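Side-chain contacts in DUF871 domain-containing protein (Enterococcus faecalis, PDB 2P0O), which is of unknown function but probably acts as a 6-phospho-N-acetylmuramidase, a glycosidase that cleaves phosphorylated cell-wall sugars: residues K27-D32 and R229-F234; P179-T184 and I339-T344; G235-H238 and Q242-L245. All coordinates share one frame; numbering follows the deposited sequence.

In the fold
Contacts 1 and 3 are buried and share helix 228-240, the last helix of the TIM barrel: one side of it meets the turn after the first barrel helix, and its next turn packs against strand 242-247, which opens the C-terminal domain. Their chemistry is ring against ring in both, with methyl against methyl in contact 1 and methyl over a ring face in contact 3. Contact 2 lies at the surface and is a single salt bridge between a barrel loop and a loop of the C-terminal domain. Polar bonds knit the three together: Thr230 and Arg229 of contact 1 bind Asp181 and Asp342 of contact 2, and Gln233 reaches the carbonyl of Leu244 in contact 3.

Contact 1 of 3, residues K27-D32 and R229-F234; sequences KALGFD and RTMAQF
Lys27 NZ is gripped by Asp32 OD1, at 2.7 Å, and by the backbone carbonyl of Lys63, linking the two ends of the turn from which Leu29 and Phe31 reach Met231 and Phe234. The ammonium meets OD1 on its anti side, tilted 25° out of the carboxylate plane, in a salt bridge within the segment. Inside this turn, Gly30 takes a positive phi as the C-prime residue of a Schellman motif: its N bonds to Lys27 O at 3.0 Å, and Phe31 N reaches back to Met26 O. Helix 17-28 ends here, and the chain enters the second strand of the TIM barrel. The contact joins the turn that follows the first barrel helix to helix 228-240, which follows the eighth strand. Phe31 and Phe234 form a T-shaped pair, centroids 5.0 Å apart and planes at 69°. Phe31 CZ stands over the centre of the Phe234 ring, 3.6 Å from Phe234 CD1. With CG anti to its carbonyl carbon (chi1 -68°), the Phe31 ring swings across to helix 228-240. Phe204 adds a second edge-to-face partner to Phe234. Leu29 with Met231 makes up the other half of the contact: Leu29 CD2 touches Met231 CE at 3.7 Å and Met231 CB at 3.9 Å, the two side chains crossing at about a right angle. Met231, a selenomethionine in this crystal, bends at its third torsion, and its side chain also touches Lys25 and Ile226.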
loop_
_atom_site.group_PDB
_atom_site.type_symbol
_atom_site.label_atom_id
_atom_site.label_comp_id
_atom_site.label_asym_id
_atom_site.label_seq_id
_atom_site.Cartn_x
_atom_site.Cartn_y
_atom_site.Cartn_z
ATOM N N LYS A 27 -9.213 -8.390 -4.066
ATOM C CA LYS A 27 -10.051 -8.812 -2.953
ATOM C C LYS A 27 -9.495 -10.054 -2.229
ATOM O O LYS A 27 -9.349 -10.027 -1.006
ATOM C CB LYS A 27 -11.491 -9.059 -3.393
ATOM C CG LYS A 27 -12.344 -9.721 -2.315
ATOM C CD LYS A 27 -12.725 -8.714 -1.259
ATOM C CE LYS A 27 -13.548 -9.376 -0.176
ATOM N NZ LYS A 27 -14.001 -8.339 0.784
ATOM N N ALA A 28 -9.186 -11.121 -2.970
ATOM C CA ALA A 28 -8.546 -12.303 -2.376
ATOM C C ALA A 28 -7.161 -12.014 -1.752
ATOM O O ALA A 28 -6.653 -12.781 -0.938
ATOM C CB ALA A 28 -8.466 -13.462 -3.385
ATOM N N LEU A 29 -6.549 -10.901 -2.117
ATOM C CA LEU A 29 -5.265 -10.551 -1.532
ATOM C C LEU A 29 -5.420 -9.644 -0.311
ATOM O O LEU A 29 -4.427 -9.124 0.186
ATOM C CB LEU A 29 -4.404 -9.858 -2.593
ATOM C CG LEU A 29 -3.435 -10.630 -3.507
ATOM C CD1 LEU A 29 -3.603 -12.114 -3.523
ATOM C CD2 LEU A 29 -3.394 -10.040 -4.933
ATOM N N GLY A 30 -6.651 -9.424 0.156
ATOM C CA GLY A 30 -6.876 -8.565 1.326
ATOM C C GLY A 30 -7.216 -7.089 1.080
ATOM O O GLY A 30 -7.080 -6.256 1.983
ATOM N N PHE A 31 -7.672 -6.769 -0.130
ATOM C CA PHE A 31 -8.151 -5.416 -0.497
ATOM C C PHE A 31 -9.680 -5.371 -0.459
ATOM O O PHE A 31 -10.308 -6.176 -1.133
ATOM C CB PHE A 31 -7.625 -5.038 -1.889
ATOM C CG PHE A 31 -6.125 -4.830 -1.928
ATOM C CD1 PHE A 31 -5.245 -5.932 -1.955
ATOM C CD2 PHE A 31 -5.593 -3.538 -1.924
ATOM C CE1 PHE A 31 -3.857 -5.748 -1.967
ATOM C CE2 PHE A 31 -4.203 -3.318 -1.952
ATOM C CZ PHE A 31 -3.334 -4.424 -1.970
ATOM N N ASP A 32 -10.266 -4.474 0.343
ATOM C CA ASP A 32 -11.719 -4.426 0.542
ATOM C C ASP A 32 -12.408 -3.194 0.010
ATOM O O ASP A 32 -13.624 -3.028 0.221
ATOM C CB ASP A 32 -12.113 -4.567 2.029
ATOM C CG ASP A 32 -11.709 -5.893 2.619
ATOM O OD1 ASP A 32 -12.008 -6.943 2.007
ATOM O OD2 ASP A 32 -11.074 -5.871 3.707
ATOM N N ARG A 229 4.357 -9.246 -9.438
ATOM C CA ARG A 229 5.379 -9.373 -8.423
ATOM C C ARG A 229 4.931 -8.734 -7.111
ATOM O O ARG A 229 5.136 -9.278 -5.997
ATOM C CB ARG A 229 6.646 -8.663 -8.910
ATOM C CG ARG A 229 7.869 -8.903 -8.028
ATOM C CD ARG A 229 9.070 -8.080 -8.517
ATOM N NE ARG A 229 10.286 -8.475 -7.813
ATOM C CZ ARG A 229 10.658 -8.040 -6.604
ATOM N NH1 ARG A 229 9.910 -7.169 -5.920
ATOM N NH2 ARG A 229 11.779 -8.488 -6.073
ATOM N N THR A 230 4.363 -7.540 -7.254
ATOM C CA THR A 230 3.917 -6.766 -6.120
ATOM C C THR A 230 2.673 -7.400 -5.497
ATOM O O THR A 230 2.559 -7.467 -4.282
ATOM C CB THR A 230 3.710 -5.285 -6.543
ATOM O OG1 THR A 230 4.962 -4.788 -7.018
ATOM C CG2 THR A 230 3.255 -4.434 -5.379
HETATM N N MSE A 231 1.746 -7.846 -6.339
HETATM C CA MSE A 231 0.593 -8.651 -5.873
HETATM C C MSE A 231 1.020 -9.844 -4.995
HETATM O O MSE A 231 0.412 -10.125 -3.948
HETATM C CB MSE A 231 -0.222 -9.171 -7.061
HETATM C CG MSE A 231 -0.856 -8.046 -7.836
HETATM SE SE MSE A 231 -1.827 -8.599 -9.442
HETATM C CE MSE A 231 -3.283 -9.558 -8.578
ATOM N N ALA A 232 2.069 -10.528 -5.449
ATOM C CA ALA A 232 2.608 -11.717 -4.772
ATOM C C ALA A 232 3.140 -11.349 -3.409
ATOM O O ALA A 232 3.006 -12.134 -2.472
ATOM C CB ALA A 232 3.693 -12.355 -5.602
ATOM N N GLN A 233 3.748 -10.155 -3.300
ATOM C CA GLN A 233 4.274 -9.683 -2.024
ATOM C C GLN A 233 3.111 -9.386 -1.061
ATOM O O GLN A 233 3.164 -9.815 0.097
ATOM C CB GLN A 233 5.219 -8.492 -2.203
ATOM C CG GLN A 233 6.586 -8.929 -2.751
ATOM C CD GLN A 233 7.558 -7.779 -2.947
ATOM O OE1 GLN A 233 7.218 -6.751 -3.538
ATOM N NE2 GLN A 233 8.780 -7.955 -2.477
ATOM N N PHE A 234 2.076 -8.676 -1.541
ATOM C CA PHE A 234 0.875 -8.455 -0.743
ATOM C C PHE A 234 0.311 -9.789 -0.302
ATOM O O PHE A 234 0.048 -9.989 0.885
ATOM C CB PHE A 234 -0.208 -7.630 -1.479
ATOM C CG PHE A 234 0.030 -6.125 -1.436
ATOM C CD1 PHE A 234 -0.281 -5.377 -0.283
ATOM C CD2 PHE A 234 0.533 -5.449 -2.557
ATOM C CE1 PHE A 234 -0.068 -3.970 -0.245
ATOM C CE2 PHE A 234 0.744 -4.033 -2.528
ATOM C CZ PHE A 234 0.448 -3.311 -1.382
#

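Contact 2 of 3, residues P179-T184 and I339-T344; sequences PGDGQT and IDKDQT. Unlike the reference sequence in segment 339-344: Asp340 (reference Glu).
The carboxylate of Asp181 is the flat group that receives Lys341, and both its oxygens are engaged. OD2 takes Lys341 NZ on its anti lone pair, the one turned away from OD1, at 2.8 Å; the same oxygen is also bonded to Thr230 OG1. OD1 accepts the backbone N-H of Ser227. With three partners shared between its two oxygens, the group is fixed in rotation. Its CG sits in the crowded position between backbone N and carbonyl carbon (chi1 61°). Lys341 covers most of the distance: the CA atoms of Asp181 and Lys341 are 11.5 Å apart, and the long chain, bent at its second torsion (91°) and stretched beyond it, brings the ammonium to the carboxylate. Along the way it lies against Pro203 and Arg229, and Pro203 touches Asp181 as well. Segment 179-184 is in the loop after the seventh strand of the TIM barrel, at the C-terminal end of the strands where barrel enzymes usually keep their active sites. Segment 339-344 belongs to the C-terminal domain, where neighbouring Asp342 forms a salt bridge with Arg229 of the barrel. The two segments bury just 69 Å² between them, and Asp181 and Lys341 alone make the contact. This suggests a mainly electrostatic tie between the domains, which probably depends on both groups being charged and is held at the barrel end by a carboxylate already fixed by Thr230 and Ser227.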
loop_
_atom_site.group_PDB
_atom_site.type_symbol
_atom_site.label_atom_id
_atom_site.label_comp_id
_atom_site.label_asym_id
_atom_site.label_seq_id
_atom_site.Cartn_x
_atom_site.Cartn_y
_atom_site.Cartn_z
ATOM N N PRO A 179 1.460 4.695 -5.055
ATOM C CA PRO A 179 1.416 4.467 -6.495
ATOM C C PRO A 179 1.350 2.967 -6.805
ATOM O O PRO A 179 1.635 2.124 -5.934
ATOM C CB PRO A 179 2.735 5.081 -6.982
ATOM C CG PRO A 179 3.685 4.876 -5.823
ATOM C CD PRO A 179 2.818 5.023 -4.571
ATOM N N GLY A 180 0.939 2.632 -8.019
ATOM C CA GLY A 180 1.030 1.258 -8.500
ATOM C C GLY A 180 2.188 1.120 -9.486
ATOM O O GLY A 180 2.730 2.128 -9.965
ATOM N N ASP A 181 2.562 -0.116 -9.804
ATOM C CA ASP A 181 3.712 -0.378 -10.657
ATOM C C ASP A 181 3.428 -1.388 -11.759
ATOM O O ASP A 181 4.378 -1.902 -12.366
ATOM C CB ASP A 181 4.890 -0.875 -9.801
ATOM C CG ASP A 181 4.569 -2.188 -9.049
ATOM O OD1 ASP A 181 3.380 -2.555 -8.943
ATOM O OD2 ASP A 181 5.511 -2.831 -8.536
ATOM N N GLY A 182 2.144 -1.681 -12.000
ATOM C CA GLY A 182 1.696 -2.485 -13.136
ATOM C C GLY A 182 1.378 -1.521 -14.286
ATOM O O GLY A 182 2.292 -0.978 -14.924
ATOM N N GLN A 183 0.082 -1.303 -14.528
ATOM C CA GLN A 183 -0.421 -0.243 -15.388
ATOM C C GLN A 183 -0.503 1.096 -14.678
ATOM O O GLN A 183 -1.362 1.287 -13.798
ATOM C CB GLN A 183 -1.832 -0.571 -15.860
ATOM C CG GLN A 183 -1.938 -0.984 -17.289
ATOM C CD GLN A 183 -3.405 -1.118 -17.700
ATOM O OE1 GLN A 183 -3.932 -2.234 -17.819
ATOM N NE2 GLN A 183 -4.082 0.029 -17.868
ATOM N N THR A 184 0.352 2.025 -15.090
ATOM C CA THR A 184 0.361 3.362 -14.496
ATOM C C THR A 184 -0.554 4.299 -15.294
ATOM O O THR A 184 -0.722 4.132 -16.498
ATOM C CB THR A 184 1.781 3.938 -14.378
ATOM O OG1 THR A 184 2.413 3.892 -15.662
ATOM C CG2 THR A 184 2.602 3.129 -13.379
ATOM N N ILE A 339 17.658 -7.450 -3.475
ATOM C CA ILE A 339 17.385 -6.734 -4.729
ATOM C C ILE A 339 17.038 -5.271 -4.439
ATOM O O ILE A 339 16.308 -4.979 -3.486
ATOM C CB ILE A 339 16.241 -7.511 -5.504
ATOM C CG1 ILE A 339 16.815 -8.782 -6.144
ATOM C CG2 ILE A 339 15.478 -6.683 -6.518
ATOM C CD1 ILE A 339 18.199 -8.649 -6.708
ATOM N N ASP A 340 17.579 -4.365 -5.244
ATOM C CA ASP A 340 17.401 -2.927 -5.004
ATOM C C ASP A 340 15.939 -2.608 -4.685
ATOM O O ASP A 340 15.638 -1.934 -3.701
ATOM C CB ASP A 340 17.865 -2.109 -6.221
ATOM C CG ASP A 340 18.048 -0.645 -5.909
ATOM O OD1 ASP A 340 17.543 -0.192 -4.866
ATOM O OD2 ASP A 340 18.707 0.074 -6.713
ATOM N N LYS A 341 15.050 -3.114 -5.527
ATOM C CA LYS A 341 13.616 -2.862 -5.434
ATOM C C LYS A 341 12.992 -3.352 -4.111
ATOM O O LYS A 341 11.980 -2.813 -3.667
ATOM C CB LYS A 341 12.897 -3.449 -6.676
ATOM C CG LYS A 341 11.392 -3.802 -6.504
ATOM C CD LYS A 341 10.425 -2.647 -6.879
ATOM C CE LYS A 341 9.027 -3.169 -7.271
ATOM N NZ LYS A 341 8.102 -2.093 -7.896
ATOM N N ASP A 342 13.587 -4.342 -3.460
ATOM C CA ASP A 342 13.003 -4.835 -2.217
ATOM C C ASP A 342 13.598 -4.203 -0.970
ATOM O O ASP A 342 13.113 -4.411 0.144
ATOM C CB ASP A 342 13.036 -6.371 -2.140
ATOM C CG ASP A 342 12.062 -7.016 -3.110
ATOM O OD1 ASP A 342 11.137 -6.316 -3.587
ATOM O OD2 ASP A 342 12.223 -8.214 -3.435
ATOM N N GLN A 343 14.613 -3.376 -1.153
ATOM C CA GLN A 343 15.276 -2.818 0.020
ATOM C C GLN A 343 14.429 -1.882 0.883
ATOM O O GLN A 343 14.747 -1.684 2.035
ATOM C CB GLN A 343 16.594 -2.152 -0.401
ATOM C CG GLN A 343 17.675 -3.214 -0.687
ATOM C CD GLN A 343 18.989 -2.607 -1.115
ATOM O OE1 GLN A 343 19.318 -1.514 -0.708
ATOM N NE2 GLN A 343 19.741 -3.316 -1.939
ATOM N N THR A 344 13.370 -1.279 0.350
ATOM C CA THR A 344 12.485 -0.492 1.214
ATOM C C THR A 344 11.593 -1.365 2.129
ATOM O O THR A 344 10.880 -0.855 2.968
ATOM C CB THR A 344 11.591 0.459 0.437
ATOM O OG1 THR A 344 10.872 -0.281 -0.561
ATOM C CG2 THR A 344 12.423 1.601 -0.213
#

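Contact 3 of 3, residues G235-H238 and Q242-L245; sequences GYYH and QFLL
Tyr237, on the last helix of the TIM barrel, lies with its CA 4.8 Å from that of Gln242, where the chain has turned back as a strand. Tyr237 CA and Gln242 O are 3.2 Å apart in a CA-H...O contact. This is the junction of the two domains: helix 228-240 passes almost directly into strand 242-247, an outer strand of a three-stranded mixed sheet in what is probably a cyclophilin-like domain. Thr240 helps at the turn, its OG1 bonding to both Tyr236 O and Gln242 N. Phe243 packs on Tyr237, and its neighbours Gln242 and Leu244 both meet the Tyr236 ring. Tyr237 and Phe243 run alongside each other in the same direction, in an offset stack with centroids 4.6 Å apart and planes at 27°. Tyr237 CE1 lies over one face of Phe243 toward its rim, 3.5 Å from Phe243 CZ, while Phe204 and Val208 of helix 203-212 also pack on Phe243. Leu244 packs on Tyr236 instead. Its CG points away from its own backbone N (chi1 -177°), which carries the branch toward Tyr236, and both methyls lie over one face of the ring: Leu244 CD1 is 3.9 Å from the Tyr236 centroid and 9° off the normal, a CH-pi contact, and Leu244 CD2 is 3.6 Å from Tyr236 CD2. Phe367 and Leu370 of helix 363-370 also touch this ring. Gln242 comes to its edge, where OE1, already hydrogen-bonded to Thr356 OG1, lies near the ring plane 3.1 Å from Tyr236 CE1.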
loop_
_atom_site.group_PDB
_atom_site.type_symbol
_atom_site.label_atom_id
_atom_site.label_comp_id
_atom_site.label_asym_id
_atom_site.label_seq_id
_atom_site.Cartn_x
_atom_site.Cartn_y
_atom_site.Cartn_z
ATOM N N GLY A 235 0.155 -10.699 -1.263
ATOM C CA GLY A 235 -0.486 -11.966 -1.022
ATOM C C GLY A 235 0.290 -12.768 -0.015
ATOM O O GLY A 235 -0.297 -13.349 0.897
ATOM N N TYR A 236 1.601 -12.822 -0.179
ATOM C CA TYR A 236 2.448 -13.589 0.731
ATOM C C TYR A 236 2.339 -13.043 2.172
ATOM O O TYR A 236 2.210 -13.798 3.140
ATOM C CB TYR A 236 3.896 -13.541 0.234
ATOM C CG TYR A 236 4.690 -14.806 0.465
ATOM C CD1 TYR A 236 5.430 -14.998 1.643
ATOM C CD2 TYR A 236 4.717 -15.816 -0.516
ATOM C CE1 TYR A 236 6.173 -16.175 1.836
ATOM C CE2 TYR A 236 5.459 -16.979 -0.338
ATOM C CZ TYR A 236 6.178 -17.156 0.835
ATOM O OH TYR A 236 6.889 -18.338 0.983
ATOM N N TYR A 237 2.387 -11.722 2.304
ATOM C CA TYR A 237 2.260 -11.072 3.592
ATOM C C TYR A 237 0.884 -11.317 4.178
ATOM O O TYR A 237 0.727 -11.572 5.368
ATOM C CB TYR A 237 2.445 -9.563 3.425
ATOM C CG TYR A 237 2.551 -8.806 4.746
ATOM C CD1 TYR A 237 3.497 -9.187 5.693
ATOM C CD2 TYR A 237 1.705 -7.718 5.047
ATOM C CE1 TYR A 237 3.618 -8.521 6.908
ATOM C CE2 TYR A 237 1.819 -7.029 6.287
ATOM C CZ TYR A 237 2.789 -7.452 7.198
ATOM O OH TYR A 237 2.973 -6.838 8.407
ATOM N N HIS A 238 -0.138 -11.225 3.341
ATOM C CA HIS A 238 -1.505 -11.358 3.841
ATOM C C HIS A 238 -1.798 -12.791 4.342
ATOM O O HIS A 238 -2.434 -12.980 5.381
ATOM C CB HIS A 238 -2.464 -10.855 2.762
ATOM C CG HIS A 238 -3.880 -11.293 2.925
ATOM N ND1 HIS A 238 -4.764 -10.653 3.769
ATOM C CD2 HIS A 238 -4.585 -12.269 2.307
ATOM C CE1 HIS A 238 -5.951 -11.221 3.665
ATOM N NE2 HIS A 238 -5.866 -12.210 2.792
ATOM N N GLN A 242 4.519 -12.963 6.468
ATOM C CA GLN A 242 5.939 -12.913 6.150
ATOM C C GLN A 242 6.189 -11.915 5.055
ATOM O O GLN A 242 5.379 -11.814 4.112
ATOM C CB GLN A 242 6.444 -14.269 5.652
ATOM C CG GLN A 242 6.457 -15.413 6.641
ATOM C CD GLN A 242 6.566 -16.794 5.956
ATOM O OE1 GLN A 242 6.963 -16.913 4.794
ATOM N NE2 GLN A 242 6.211 -17.827 6.676
ATOM N N PHE A 243 7.319 -11.214 5.158
ATOM C CA PHE A 243 7.812 -10.316 4.146
ATOM C C PHE A 243 8.654 -11.103 3.145
ATOM O O PHE A 243 9.628 -11.752 3.514
ATOM C CB PHE A 243 8.686 -9.193 4.762
ATOM C CG PHE A 243 7.928 -8.258 5.642
ATOM C CD1 PHE A 243 7.139 -7.220 5.084
ATOM C CD2 PHE A 243 7.974 -8.408 7.029
ATOM C CE1 PHE A 243 6.408 -6.352 5.905
ATOM C CE2 PHE A 243 7.269 -7.539 7.865
ATOM C CZ PHE A 243 6.475 -6.508 7.309
ATOM N N LEU A 244 8.295 -11.003 1.875
ATOM C CA LEU A 244 8.921 -11.788 0.842
ATOM C C LEU A 244 9.852 -10.891 0.055
ATOM O O LEU A 244 9.405 -9.885 -0.512
ATOM C CB LEU A 244 7.838 -12.393 -0.058
ATOM C CG LEU A 244 8.233 -13.328 -1.201
ATOM C CD1 LEU A 244 8.853 -14.624 -0.643
ATOM C CD2 LEU A 244 7.065 -13.646 -2.133
ATOM N N LEU A 245 11.128 -11.261 -0.014
ATOM C CA LEU A 245 12.134 -10.432 -0.694
ATOM C C LEU A 245 13.021 -11.287 -1.579
ATOM O O LEU A 245 13.237 -12.461 -1.285
ATOM C CB LEU A 245 13.028 -9.667 0.317
ATOM C CG LEU A 245 12.445 -8.858 1.472
ATOM C CD1 LEU A 245 12.120 -9.803 2.640
ATOM C CD2 LEU A 245 13.408 -7.741 1.964
#